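Local coordinates for Exo-beta-1,3-galactanase (Bifidobacterium bifidum, PDB 5FLW), which probably hydrolyses beta-1,3-galactan chains from one end, as a family 43 glycoside hydrolase built on a five-bladed beta-propeller, at residues 4-8 against 294-300; 9-13 against 58-62; 238-242 against 291-295; 242-248 against 262-268. All blocks are in the same frame, centred on the assembly; numbering follows the deposited sequence.

Contact 1: residues 4-8 against 294-300; sequences RFGAF and WSDTYEG
Arg4 and Glu299 form a side-on salt bridge in which each carboxylate oxygen takes one nitrogen: Arg4 NE reaches Glu299 OE2 at 2.9 Å, nearly straight at 171°, and NH2 reaches OE1 at 3.0 Å. The arginine CG lies opposite its own N (chi1 -171°), which, with the chain extended to NE, carries the guanidinium out to the carboxylate; that group lies over the Phe8 ring, NE above the ring centre. Two backbone bonds run beside it, Glu299 N to Phe5 O and Ala7 N to Glu299 O, and a water donates to Phe5 O and Glu299 OE2. Among apolar contacts, Phe5 CB sits 3.6 Å from the centroid of the Tyr298 ring, over its face. Gly6 suits its place because a CB there would run into Glu299 O. Replacing Arg4 with alanine would probably leave the Glu299 carboxylate without its charged mate and the Phe8 face less covered. An ion pair held by two hydrogen bonds thus ties the chain ends by charge as well as by backbone.

Contact 2: residues 9-13 against 58-62; sequences LPHDT and AWRSH
Trp59 O receives the direct backbone bond of this contact, from Thr13 N at 2.9 Å, the donor tilted 21° from the carbonyl plane. Asp12 CB packs 3.1 Å from Trp59 O, and Thr13 CG2 also lies close to this oxygen. Two waters bridge the segments, one between backbones, donating to His11 O and accepting from Trp59 N, the other accepting from Ser61 N and lying 2.7 Å from Thr13 OG1. Threonine suits the position, since its hydroxyl, set between backbone N and carbonyl carbon (chi1 59°), meets that second water while CG2 turns to Ala58 CB, 4.2 Å away. Asp12 OD2 approaches Ser61 CB at 3.5 Å, but the other oxygen, OD1, accepts from the backbone N of Ser14 and of Asp16, so its strongest polar partners lie just ahead in its own loop. Pro10, which has no N-H to satisfy, brings CB to within 4.5 Å of Trp59 CD1, and the indole also packs on Leu20. The loop 9-13 crosses, at 74°, the chain entering strand 60-66, the outermost strand of the first four-stranded sheet, whose neighbour 48-53 supplies Tyr51 to touch both Asp12 and Trp59.

Contact 3: residues 238-242 against 291-295; sequences AKTYD and SLTWS
The short, weakly bonded helix 239-242, which leads into the fifth four-stranded sheet of the propeller, meets the chain leaving that sheet's outermost strand 289-291. Residues 239-242 all have positive phi and psi, so this short helix is left-handed. Tyr241 reaches across: its OH accepts the backbone N-H of Trp294 at 3.1 Å and 157°. Its CG stands beside the backbone N (chi1 -65°), which directs the ring to the 291-295 backbone. Trp294 CE3 comes over one ring face, while Trp294 CB lies 3.6 Å from Tyr241 CE1; the tyrosine and the six-membered indole ring meet obliquely, at 41°, neither stacked nor edge-to-face. Leu292 O lies at the ring edge in its plane, 3.6 Å from Tyr241 CE2, and Leu292 CD2 packs on Tyr241 CD2. Thr240 adds CG2 to Leu292 CD2, its hydroxyl being engaged with Asn213 O. A phenylalanine in place of Tyr241 would probably keep the packing but leave the Trp294 N-H without its acceptor. Tyrosine therefore serves two needs, an apolar ring for leucine and tryptophan and a hydroxyl for a backbone donor.

Contact 4: residues 242-248 against 262-268; sequences DSQVDIV and LFIGDRW
Ile264 O is gripped by two backbone donors, Asp246 N at 2.9 Å and Ile247 N at 3.1 Å, both in its carbonyl plane: a classic beta bulge. The register shifts by one residue here, between the Val245-Gly265 and Ile247-Ile264 pairs, while Ile264 N answers with a nearly straight bond to Ile247 O (178°). Gly265 suits the bulge's flank, because a CB would clash with Ser243 OG. Next come the side chains. Gln244, extended with CG opposite its backbone N (chi1 -178°), has the reach to bring OE1 to Trp268 NE1 at 2.8 Å, the amide and indole planes 79° apart. Val245 CG2 touches Phe263 CE2 at 3.6 Å. Asp246 OD1 and Asp266 OD2 lie only 3.5 Å apart; Arg83, salt-bridged to Asp246 OD1, would probably ease their repulsion. Arg267 NE bonds to Asp242 O at 2.9 Å, and its NH2 to Tyr241 O and Thr301 O. Strand 244-250 is the first strand of this antiparallel sheet, packing Val245 and Ile247 on strand 191-196, while 261-266 pairs along its other side with 278-286.

In the fold
Contacts 1, 3 and 4 gather at one side of the chain's centre, where the last sheet meets the two chain ends. Contacts 1 and 3 share Trp294 and Ser295, their centres about 10 Å apart; contacts 3 and 4 share Asp242, are likewise about 10 Å apart, and are joined where Thr240 and Leu292 pack on Phe263. Arg267 packs on Ala7, linking contact 4 to contact 1. Contact 2 continues directly from the N-terminal segment of contact 1 to the first sheet, its centre about 18 Å away. The N-terminal chain thus spans from the last sheet to the first, consistent with closing a propeller. In family 43 enzymes the active site lies near the propeller axis; contact 4 is nearest the chain's centre, about 9 Å from it.

Contact 1: residues 4-8 against 294-300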
loop_
_atom_site.group_PDB
_atom_site.type_symbol
_atom_site.label_atom_id
_atom_site.label_comp_id
_atom_site.label_asym_id
_atom_site.label_seq_id
_atom_site.Cartn_x
_atom_site.Cartn_y
_atom_site.Cartn_z
ATOM N N ARG A 4 -18.652 4.838 -5.417
ATOM C CA ARG A 4 -18.389 3.968 -6.557
ATOM C C ARG A 4 -17.742 2.701 -6.011
ATOM O O ARG A 4 -16.586 2.722 -5.582
ATOM C CB ARG A 4 -17.496 4.633 -7.612
ATOM C CG ARG A 4 -17.427 3.789 -8.875
ATOM C CD ARG A 4 -16.424 4.283 -9.902
ATOM N NE ARG A 4 -16.552 3.512 -11.148
ATOM C CZ ARG A 4 -15.749 3.627 -12.206
ATOM N NH1 ARG A 4 -14.720 4.479 -12.191
ATOM N NH2 ARG A 4 -15.970 2.864 -13.277
ATOM N N PHE A 5 -18.504 1.607 -5.980
ATOM C CA PHE A 5 -18.025 0.346 -5.436
ATOM C C PHE A 5 -18.101 -0.759 -6.481
ATOM O O PHE A 5 -18.998 -0.776 -7.333
ATOM C CB PHE A 5 -18.840 -0.096 -4.224
ATOM C CG PHE A 5 -18.770 0.846 -3.057
ATOM C CD1 PHE A 5 -17.541 1.403 -2.676
ATOM C CD2 PHE A 5 -19.924 1.144 -2.329
ATOM C CE1 PHE A 5 -17.448 2.283 -1.584
ATOM C CE2 PHE A 5 -19.879 1.996 -1.233
ATOM C CZ PHE A 5 -18.630 2.589 -0.848
ATOM N N GLY A 6 -17.158 -1.700 -6.375
ATOM C CA GLY A 6 -17.084 -2.863 -7.240
ATOM C C GLY A 6 -15.707 -3.004 -7.861
ATOM O O GLY A 6 -14.701 -2.548 -7.287
ATOM N N ALA A 7 -15.657 -3.639 -9.034
ATOM C CA ALA A 7 -14.432 -3.859 -9.785
ATOM C C ALA A 7 -14.517 -3.022 -11.061
ATOM O O ALA A 7 -15.527 -3.073 -11.778
ATOM C CB ALA A 7 -14.288 -5.345 -10.138
ATOM N N PHE A 8 -13.473 -2.231 -11.332
ATOM C CA PHE A 8 -13.512 -1.333 -12.479
ATOM C C PHE A 8 -12.112 -0.811 -12.764
ATOM O O PHE A 8 -11.205 -0.863 -11.909
ATOM C CB PHE A 8 -14.475 -0.146 -12.278
ATOM C CG PHE A 8 -14.260 0.598 -10.986
ATOM C CD1 PHE A 8 -13.310 1.610 -10.899
ATOM C CD2 PHE A 8 -15.000 0.268 -9.838
ATOM C CE1 PHE A 8 -13.099 2.305 -9.700
ATOM C CE2 PHE A 8 -14.795 0.959 -8.626
ATOM C CZ PHE A 8 -13.848 1.974 -8.559
ATOM N N TRP A 294 -19.536 -8.413 -0.781
ATOM C CA TRP A 294 -20.032 -7.878 -2.042
ATOM C C TRP A 294 -21.525 -7.546 -1.929
ATOM O O TRP A 294 -22.255 -8.113 -1.118
ATOM C CB TRP A 294 -19.828 -8.907 -3.159
ATOM C CG TRP A 294 -19.943 -8.382 -4.540
ATOM C CD1 TRP A 294 -21.054 -8.403 -5.339
ATOM C CD2 TRP A 294 -18.902 -7.744 -5.315
ATOM N NE1 TRP A 294 -20.765 -7.840 -6.574
ATOM C CE2 TRP A 294 -19.460 -7.421 -6.582
ATOM C CE3 TRP A 294 -17.561 -7.423 -5.064
ATOM C CZ2 TRP A 294 -18.723 -6.791 -7.589
ATOM C CZ3 TRP A 294 -16.818 -6.806 -6.072
ATOM C CH2 TRP A 294 -17.405 -6.498 -7.323
ATOM N N SER A 295 -21.975 -6.631 -2.785
ATOM C CA SER A 295 -23.385 -6.305 -2.945
ATOM C C SER A 295 -23.747 -6.334 -4.421
ATOM O O SER A 295 -22.950 -5.950 -5.279
ATOM C CB SER A 295 -23.645 -4.906 -2.375
ATOM O OG SER A 295 -24.895 -4.430 -2.830
ATOM N N ASP A 296 -24.978 -6.782 -4.706
ATOM C CA ASP A 296 -25.505 -6.867 -6.068
ATOM C C ASP A 296 -25.413 -5.563 -6.826
ATOM O O ASP A 296 -25.407 -5.567 -8.065
ATOM C CB ASP A 296 -27.004 -7.157 -6.004
ATOM C CG ASP A 296 -27.295 -8.571 -5.654
ATOM O OD1 ASP A 296 -26.347 -9.382 -5.745
ATOM O OD2 ASP A 296 -28.457 -8.866 -5.283
ATOM N N THR A 297 -25.510 -4.441 -6.113
ATOM C CA THR A 297 -25.489 -3.120 -6.735
ATOM C C THR A 297 -24.096 -2.694 -7.202
ATOM O O THR A 297 -23.977 -1.707 -7.938
ATOM C CB THR A 297 -26.039 -2.084 -5.764
ATOM O OG1 THR A 297 -25.157 -1.990 -4.638
ATOM C CG2 THR A 297 -27.427 -2.511 -5.310
ATOM N N TYR A 298 -23.043 -3.377 -6.771
ATOM C CA TYR A 298 -21.696 -3.000 -7.177
ATOM C C TYR A 298 -21.468 -3.278 -8.669
ATOM O O TYR A 298 -22.091 -4.161 -9.267
ATOM C CB TYR A 298 -20.681 -3.764 -6.336
ATOM C CG TYR A 298 -20.695 -3.426 -4.851
ATOM C CD1 TYR A 298 -21.537 -2.449 -4.346
ATOM C CD2 TYR A 298 -19.840 -4.088 -3.965
ATOM C CE1 TYR A 298 -21.555 -2.133 -3.003
ATOM C CE2 TYR A 298 -19.824 -3.767 -2.611
ATOM C CZ TYR A 298 -20.687 -2.784 -2.133
ATOM O OH TYR A 298 -20.691 -2.467 -0.786
ATOM N N GLU A 299 -20.547 -2.529 -9.266
ATOM C CA GLU A 299 -20.215 -2.739 -10.670
ATOM C C GLU A 299 -19.119 -3.793 -10.842
ATOM O O GLU A 299 -18.401 -4.147 -9.902
ATOM C CB GLU A 299 -19.862 -1.423 -11.350
ATOM C CG GLU A 299 -18.548 -0.861 -10.977
ATOM C CD GLU A 299 -18.346 0.501 -11.626
ATOM O OE1 GLU A 299 -17.850 0.546 -12.763
ATOM O OE2 GLU A 299 -18.722 1.520 -11.007
ATOM N N GLY A 300 -18.995 -4.293 -12.064
ATOM C CA GLY A 300 -18.041 -5.359 -12.335
ATOM C C GLY A 300 -18.512 -6.677 -11.726
ATOM O O GLY A 300 -19.639 -6.802 -11.251
HETATM O O HOH W 1 -20.366 1.370 -8.626
#

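Contact 2: residues 9-13 against 58-62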
loop_
_atom_site.group_PDB
_atom_site.type_symbol
_atom_site.label_atom_id
_atom_site.label_comp_id
_atom_site.label_asym_id
_atom_site.label_seq_id
_atom_site.Cartn_x
_atom_site.Cartn_y
_atom_site.Cartn_z
ATOM N N LEU A 9 -11.956 -0.300 -13.987
ATOM C CA LEU A 9 -10.723 0.366 -14.381
ATOM C C LEU A 9 -10.931 1.874 -14.230
ATOM O O LEU A 9 -11.735 2.465 -14.973
ATOM C CB LEU A 9 -10.352 0.013 -15.819
ATOM C CG LEU A 9 -9.033 0.629 -16.298
ATOM C CD1 LEU A 9 -7.855 0.122 -15.456
ATOM C CD2 LEU A 9 -8.832 0.410 -17.807
ATOM N N PRO A 10 -10.267 2.529 -13.276
ATOM C CA PRO A 10 -10.495 3.967 -13.072
ATOM C C PRO A 10 -9.830 4.811 -14.156
ATOM O O PRO A 10 -8.847 4.419 -14.786
ATOM C CB PRO A 10 -9.849 4.241 -11.703
ATOM C CG PRO A 10 -8.758 3.185 -11.581
ATOM C CD PRO A 10 -9.296 1.962 -12.308
ATOM N N HIS A 11 -10.402 6.011 -14.335
ATOM C CA HIS A 11 -9.924 7.047 -15.239
ATOM C C HIS A 11 -9.795 8.354 -14.466
ATOM O O HIS A 11 -10.462 8.561 -13.447
ATOM C CB HIS A 11 -10.874 7.247 -16.459
ATOM C CG HIS A 11 -10.943 6.030 -17.332
ATOM N ND1 HIS A 11 -11.699 4.926 -16.997
ATOM C CD2 HIS A 11 -10.276 5.701 -18.472
ATOM C CE1 HIS A 11 -11.524 3.981 -17.906
ATOM N NE2 HIS A 11 -10.670 4.427 -18.816
ATOM N N ASP A 12 -8.861 9.190 -14.910
ATOM C CA ASP A 12 -8.741 10.513 -14.321
ATOM C C ASP A 12 -9.573 11.537 -15.103
ATOM O O ASP A 12 -10.155 11.239 -16.156
ATOM C CB ASP A 12 -7.266 10.894 -14.141
ATOM C CG ASP A 12 -6.502 11.084 -15.460
ATOM O OD1 ASP A 12 -7.095 11.491 -16.479
ATOM O OD2 ASP A 12 -5.257 10.859 -15.435
ATOM N N THR A 13 -9.627 12.761 -14.580
ATOM C CA THR A 13 -10.451 13.802 -15.189
ATOM C C THR A 13 -9.870 14.337 -16.500
ATOM O O THR A 13 -10.518 15.167 -17.150
ATOM C CB THR A 13 -10.696 14.938 -14.198
ATOM O OG1 THR A 13 -9.431 15.478 -13.795
ATOM C CG2 THR A 13 -11.445 14.411 -12.955
ATOM N N ALA A 58 -14.100 10.789 -8.784
ATOM C CA ALA A 58 -13.294 11.567 -9.720
ATOM C C ALA A 58 -11.857 11.669 -9.225
ATOM O O ALA A 58 -11.603 11.952 -8.048
ATOM C CB ALA A 58 -13.854 12.985 -9.862
ATOM N N TRP A 59 -10.915 11.472 -10.133
ATOM C CA TRP A 59 -9.495 11.487 -9.782
ATOM C C TRP A 59 -8.780 12.536 -10.618
ATOM O O TRP A 59 -8.757 12.444 -11.850
ATOM C CB TRP A 59 -8.847 10.119 -10.040
ATOM C CG TRP A 59 -9.269 9.043 -9.110
ATOM C CD1 TRP A 59 -10.167 8.051 -9.356
ATOM C CD2 TRP A 59 -8.745 8.807 -7.797
ATOM N NE1 TRP A 59 -10.258 7.220 -8.259
ATOM C CE2 TRP A 59 -9.394 7.663 -7.290
ATOM C CE3 TRP A 59 -7.788 9.469 -6.991
ATOM C CZ2 TRP A 59 -9.119 7.148 -6.000
ATOM C CZ3 TRP A 59 -7.500 8.962 -5.720
ATOM C CH2 TRP A 59 -8.170 7.804 -5.236
ATOM N N ARG A 60 -8.207 13.531 -9.956
ATOM C CA ARG A 60 -7.481 14.568 -10.672
ATOM C C ARG A 60 -5.990 14.214 -10.724
ATOM O O ARG A 60 -5.350 14.019 -9.685
ATOM C CB ARG A 60 -7.707 15.941 -10.044
ATOM C CG ARG A 60 -7.074 17.022 -10.921
ATOM C CD ARG A 60 -6.483 18.065 -10.077
ATOM N NE ARG A 60 -6.230 19.345 -10.738
ATOM C CZ ARG A 60 -5.047 19.709 -11.228
ATOM N NH1 ARG A 60 -4.014 18.848 -11.193
ATOM N NH2 ARG A 60 -4.898 20.942 -11.733
ATOM N N SER A 61 -5.432 14.132 -11.926
ATOM C CA SER A 61 -4.029 13.793 -12.070
ATOM C C SER A 61 -3.130 14.972 -11.685
ATOM O O SER A 61 -3.395 16.125 -12.051
ATOM C CB SER A 61 -3.747 13.437 -13.522
ATOM O OG SER A 61 -2.346 13.149 -13.708
ATOM N N HIS A 62 -2.051 14.680 -10.954
ATOM C CA HIS A 62 -0.957 15.617 -10.726
ATOM C C HIS A 62 0.337 15.180 -11.425
ATOM O O HIS A 62 1.428 15.658 -11.077
ATOM C CB HIS A 62 -0.763 15.862 -9.228
ATOM C CG HIS A 62 -1.939 16.530 -8.601
ATOM N ND1 HIS A 62 -2.094 17.902 -8.586
ATOM C CD2 HIS A 62 -3.095 16.012 -8.109
ATOM C CE1 HIS A 62 -3.254 18.202 -8.024
ATOM N NE2 HIS A 62 -3.884 17.070 -7.735
HETATM O O HOH W 2 -12.032 10.769 -12.733
HETATM O O HOH W 3 -6.818 14.843 -14.222
#

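Contact 3: residues 238-242 against 291-295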
loop_
_atom_site.group_PDB
_atom_site.type_symbol
_atom_site.label_atom_id
_atom_site.label_comp_id
_atom_site.label_asym_id
_atom_site.label_seq_id
_atom_site.Cartn_x
_atom_site.Cartn_y
_atom_site.Cartn_z
ATOM N N ALA A 238 -13.660 -16.778 -1.907
ATOM C CA ALA A 238 -13.898 -15.601 -2.741
ATOM C C ALA A 238 -12.602 -14.992 -3.268
ATOM O O ALA A 238 -12.661 -14.086 -4.108
ATOM C CB ALA A 238 -14.671 -14.511 -1.997
ATOM N N LYS A 239 -11.433 -15.442 -2.783
ATOM C CA LYS A 239 -10.136 -14.878 -3.190
ATOM C C LYS A 239 -10.104 -13.354 -3.026
ATOM O O LYS A 239 -9.568 -12.638 -3.871
ATOM C CB LYS A 239 -9.743 -15.268 -4.625
ATOM C CG LYS A 239 -9.797 -16.732 -4.996
ATOM C CD LYS A 239 -8.851 -17.570 -4.201
ATOM C CE LYS A 239 -8.884 -19.011 -4.742
ATOM N NZ LYS A 239 -8.291 -20.039 -3.794
ATOM N N THR A 240 -10.685 -12.853 -1.924
ATOM C CA THR A 240 -10.739 -11.409 -1.656
ATOM C C THR A 240 -11.443 -10.686 -2.809
ATOM O O THR A 240 -10.997 -9.637 -3.291
ATOM C CB THR A 240 -9.342 -10.826 -1.381
ATOM O OG1 THR A 240 -8.567 -11.764 -0.623
ATOM C CG2 THR A 240 -9.445 -9.545 -0.568
ATOM N N TYR A 241 -12.510 -11.306 -3.316
ATOM C CA TYR A 241 -13.222 -10.814 -4.506
ATOM C C TYR A 241 -12.282 -10.681 -5.708
ATOM O O TYR A 241 -12.286 -9.681 -6.444
ATOM C CB TYR A 241 -14.058 -9.566 -4.211
ATOM C CG TYR A 241 -15.140 -9.945 -3.240
ATOM C CD1 TYR A 241 -16.140 -10.822 -3.625
ATOM C CD2 TYR A 241 -15.118 -9.498 -1.916
ATOM C CE1 TYR A 241 -17.127 -11.216 -2.744
ATOM C CE2 TYR A 241 -16.100 -9.877 -1.018
ATOM C CZ TYR A 241 -17.107 -10.749 -1.438
ATOM O OH TYR A 241 -18.133 -11.165 -0.586
ATOM N N ASP A 242 -11.468 -11.730 -5.890
ATOM C CA ASP A 242 -10.491 -11.830 -6.973
ATOM C C ASP A 242 -9.610 -10.582 -7.053
ATOM O O ASP A 242 -9.521 -9.908 -8.083
ATOM C CB ASP A 242 -11.155 -12.166 -8.315
ATOM C CG ASP A 242 -10.137 -12.469 -9.413
ATOM O OD1 ASP A 242 -8.991 -12.853 -9.096
ATOM O OD2 ASP A 242 -10.499 -12.320 -10.605
ATOM N N SER A 291 -14.576 -7.287 8.005
ATOM C CA SER A 291 -15.454 -8.066 7.137
ATOM C C SER A 291 -15.703 -7.362 5.808
ATOM O O SER A 291 -16.111 -6.196 5.769
ATOM C CB SER A 291 -16.789 -8.359 7.847
ATOM O OG SER A 291 -17.715 -8.831 6.900
ATOM N N LEU A 292 -15.499 -8.083 4.716
ATOM C CA LEU A 292 -15.642 -7.520 3.378
ATOM C C LEU A 292 -16.709 -8.317 2.642
ATOM O O LEU A 292 -16.576 -9.538 2.506
ATOM C CB LEU A 292 -14.301 -7.584 2.633
ATOM C CG LEU A 292 -14.180 -6.902 1.284
ATOM C CD1 LEU A 292 -14.269 -5.365 1.440
ATOM C CD2 LEU A 292 -12.862 -7.333 0.565
ATOM N N THR A 293 -17.767 -7.632 2.177
ATOM C CA THR A 293 -18.930 -8.280 1.562
ATOM C C THR A 293 -19.349 -7.607 0.261
ATOM O O THR A 293 -19.541 -6.387 0.221
ATOM C CB THR A 293 -20.138 -8.285 2.488
ATOM O OG1 THR A 293 -19.738 -8.850 3.741
ATOM C CG2 THR A 293 -21.172 -9.160 1.918
ATOM N N TRP A 294 -19.536 -8.413 -0.781
ATOM C CA TRP A 294 -20.032 -7.878 -2.042
ATOM C C TRP A 294 -21.525 -7.546 -1.929
ATOM O O TRP A 294 -22.255 -8.113 -1.118
ATOM C CB TRP A 294 -19.828 -8.907 -3.159
ATOM C CG TRP A 294 -19.943 -8.382 -4.540
ATOM C CD1 TRP A 294 -21.054 -8.403 -5.339
ATOM C CD2 TRP A 294 -18.902 -7.744 -5.315
ATOM N NE1 TRP A 294 -20.765 -7.840 -6.574
ATOM C CE2 TRP A 294 -19.460 -7.421 -6.582
ATOM C CE3 TRP A 294 -17.561 -7.423 -5.064
ATOM C CZ2 TRP A 294 -18.723 -6.791 -7.589
ATOM C CZ3 TRP A 294 -16.818 -6.806 -6.072
ATOM C CH2 TRP A 294 -17.405 -6.498 -7.323
ATOM N N SER A 295 -21.975 -6.631 -2.785
ATOM C CA SER A 295 -23.385 -6.305 -2.945
ATOM C C SER A 295 -23.747 -6.334 -4.421
ATOM O O SER A 295 -22.950 -5.950 -5.279
ATOM C CB SER A 295 -23.645 -4.906 -2.375
ATOM O OG SER A 295 -24.895 -4.430 -2.830
#

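Contact 4: residues 242-248 against 262-268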
loop_
_atom_site.group_PDB
_atom_site.type_symbol
_atom_site.label_atom_id
_atom_site.label_comp_id
_atom_site.label_asym_id
_atom_site.label_seq_id
_atom_site.Cartn_x
_atom_site.Cartn_y
_atom_site.Cartn_z
ATOM N N ASP A 242 -11.468 -11.730 -5.890
ATOM C CA ASP A 242 -10.491 -11.830 -6.973
ATOM C C ASP A 242 -9.610 -10.582 -7.053
ATOM O O ASP A 242 -9.521 -9.908 -8.083
ATOM C CB ASP A 242 -11.155 -12.166 -8.315
ATOM C CG ASP A 242 -10.137 -12.469 -9.413
ATOM O OD1 ASP A 242 -8.991 -12.853 -9.096
ATOM O OD2 ASP A 242 -10.499 -12.320 -10.605
ATOM N N SER A 243 -8.985 -10.246 -5.921
ATOM C CA SER A 243 -8.082 -9.108 -5.868
ATOM C C SER A 243 -6.984 -9.404 -4.860
ATOM O O SER A 243 -7.036 -10.395 -4.124
ATOM C CB SER A 243 -8.815 -7.796 -5.500
ATOM O OG SER A 243 -9.114 -7.717 -4.108
ATOM N N GLN A 244 -5.999 -8.512 -4.817
ATOM C CA GLN A 244 -4.937 -8.543 -3.818
ATOM C C GLN A 244 -5.021 -7.252 -3.009
ATOM O O GLN A 244 -4.883 -6.159 -3.575
ATOM C CB GLN A 244 -3.554 -8.645 -4.478
ATOM C CG GLN A 244 -2.428 -8.723 -3.423
ATOM C CD GLN A 244 -1.025 -8.730 -4.018
ATOM O OE1 GLN A 244 -0.809 -8.214 -5.115
ATOM N NE2 GLN A 244 -0.064 -9.334 -3.296
ATOM N N VAL A 245 -5.250 -7.377 -1.688
ATOM C CA VAL A 245 -5.384 -6.190 -0.843
ATOM C C VAL A 245 -4.211 -5.253 -1.094
ATOM O O VAL A 245 -3.047 -5.669 -1.192
ATOM C CB VAL A 245 -5.524 -6.539 0.654
ATOM C CG1 VAL A 245 -4.272 -7.240 1.197
ATOM C CG2 VAL A 245 -5.803 -5.274 1.474
ATOM N N ASP A 246 -4.533 -3.980 -1.252
ATOM C CA ASP A 246 -3.508 -2.961 -1.367
ATOM C C ASP A 246 -3.508 -2.018 -0.186
ATOM O O ASP A 246 -2.447 -1.726 0.368
ATOM C CB ASP A 246 -3.684 -2.131 -2.634
ATOM C CG ASP A 246 -2.660 -1.040 -2.703
ATOM O OD1 ASP A 246 -1.510 -1.380 -3.057
ATOM O OD2 ASP A 246 -2.990 0.122 -2.329
ATOM N N ILE A 247 -4.683 -1.518 0.194
ATOM C CA ILE A 247 -4.774 -0.527 1.262
ATOM C C ILE A 247 -6.179 -0.556 1.851
ATOM O O ILE A 247 -7.155 -0.861 1.156
ATOM C CB ILE A 247 -4.371 0.877 0.744
ATOM C CG1 ILE A 247 -4.137 1.850 1.911
ATOM C CG2 ILE A 247 -5.388 1.400 -0.302
ATOM C CD1 ILE A 247 -3.312 3.060 1.519
ATOM N N VAL A 248 -6.269 -0.274 3.154
ATOM C CA VAL A 248 -7.507 0.036 3.861
ATOM C C VAL A 248 -7.306 1.426 4.477
ATOM O O VAL A 248 -6.253 1.687 5.084
ATOM C CB VAL A 248 -7.814 -1.029 4.940
ATOM C CG1 VAL A 248 -9.028 -0.632 5.789
ATOM C CG2 VAL A 248 -8.002 -2.409 4.322
ATOM N N LEU A 262 -12.537 2.204 3.773
ATOM C CA LEU A 262 -12.491 1.857 2.359
ATOM C C LEU A 262 -11.389 0.826 2.132
ATOM O O LEU A 262 -10.272 0.990 2.635
ATOM C CB LEU A 262 -12.215 3.099 1.500
ATOM C CG LEU A 262 -12.388 2.892 0.001
ATOM C CD1 LEU A 262 -13.850 2.665 -0.347
ATOM C CD2 LEU A 262 -11.782 4.078 -0.762
ATOM N N PHE A 263 -11.735 -0.252 1.420
ATOM C CA PHE A 263 -10.799 -1.267 0.939
ATOM C C PHE A 263 -10.534 -1.023 -0.551
ATOM O O PHE A 263 -11.479 -0.882 -1.332
ATOM C CB PHE A 263 -11.424 -2.664 1.120
ATOM C CG PHE A 263 -10.736 -3.783 0.337
ATOM C CD1 PHE A 263 -11.071 -4.044 -1.014
ATOM C CD2 PHE A 263 -9.779 -4.600 0.957
ATOM C CE1 PHE A 263 -10.432 -5.067 -1.719
ATOM C CE2 PHE A 263 -9.150 -5.630 0.257
ATOM C CZ PHE A 263 -9.473 -5.854 -1.093
ATOM N N ILE A 264 -9.251 -1.018 -0.943
ATOM C CA ILE A 264 -8.848 -1.064 -2.344
ATOM C C ILE A 264 -7.913 -2.261 -2.534
ATOM O O ILE A 264 -6.960 -2.440 -1.762
ATOM C CB ILE A 264 -8.214 0.264 -2.811
ATOM C CG1 ILE A 264 -9.305 1.352 -2.877
ATOM C CG2 ILE A 264 -7.514 0.082 -4.172
ATOM C CD1 ILE A 264 -8.806 2.755 -3.110
ATOM N N GLY A 265 -8.231 -3.100 -3.533
ATOM C CA GLY A 265 -7.364 -4.187 -3.932
ATOM C C GLY A 265 -7.079 -4.099 -5.421
ATOM O O GLY A 265 -7.834 -3.507 -6.183
ATOM N N ASP A 266 -5.948 -4.682 -5.824
ATOM C CA ASP A 266 -5.525 -4.707 -7.223
ATOM C C ASP A 266 -5.950 -6.010 -7.893
ATOM O O ASP A 266 -5.771 -7.088 -7.323
ATOM C CB ASP A 266 -4.000 -4.568 -7.341
ATOM C CG ASP A 266 -3.506 -3.197 -6.923
ATOM O OD1 ASP A 266 -3.741 -2.234 -7.665
ATOM O OD2 ASP A 266 -2.902 -3.074 -5.842
ATOM N N ARG A 267 -6.472 -5.902 -9.129
ATOM C CA ARG A 267 -6.688 -7.041 -10.051
ATOM C C ARG A 267 -5.590 -7.002 -11.110
ATOM O O ARG A 267 -5.786 -6.469 -12.205
ATOM C CB ARG A 267 -8.041 -6.946 -10.750
ATOM C CG ARG A 267 -9.127 -7.548 -9.984
ATOM C CD ARG A 267 -10.341 -7.958 -10.818
ATOM N NE ARG A 267 -11.268 -8.519 -9.861
ATOM C CZ ARG A 267 -12.573 -8.634 -10.040
ATOM N NH1 ARG A 267 -13.145 -8.229 -11.176
ATOM N NH2 ARG A 267 -13.294 -9.164 -9.060
ATOM N N TRP A 268 -4.438 -7.587 -10.772
ATOM C CA TRP A 268 -3.260 -7.496 -11.620
ATOM C C TRP A 268 -3.458 -8.277 -12.910
ATOM O O TRP A 268 -3.840 -9.456 -12.893
ATOM C CB TRP A 268 -2.048 -8.040 -10.871
ATOM C CG TRP A 268 -1.691 -7.286 -9.647
ATOM C CD1 TRP A 268 -1.805 -7.711 -8.338
ATOM C CD2 TRP A 268 -1.117 -5.969 -9.594
ATOM N NE1 TRP A 268 -1.343 -6.729 -7.479
ATOM C CE2 TRP A 268 -0.900 -5.658 -8.226
ATOM C CE3 TRP A 268 -0.734 -5.032 -10.569
ATOM C CZ2 TRP A 268 -0.321 -4.432 -7.819
ATOM C CZ3 TRP A 268 -0.169 -3.832 -10.159
ATOM C CH2 TRP A 268 0.044 -3.545 -8.811
HETATM O O HOH W 4 -2.103 -5.008 -4.156
#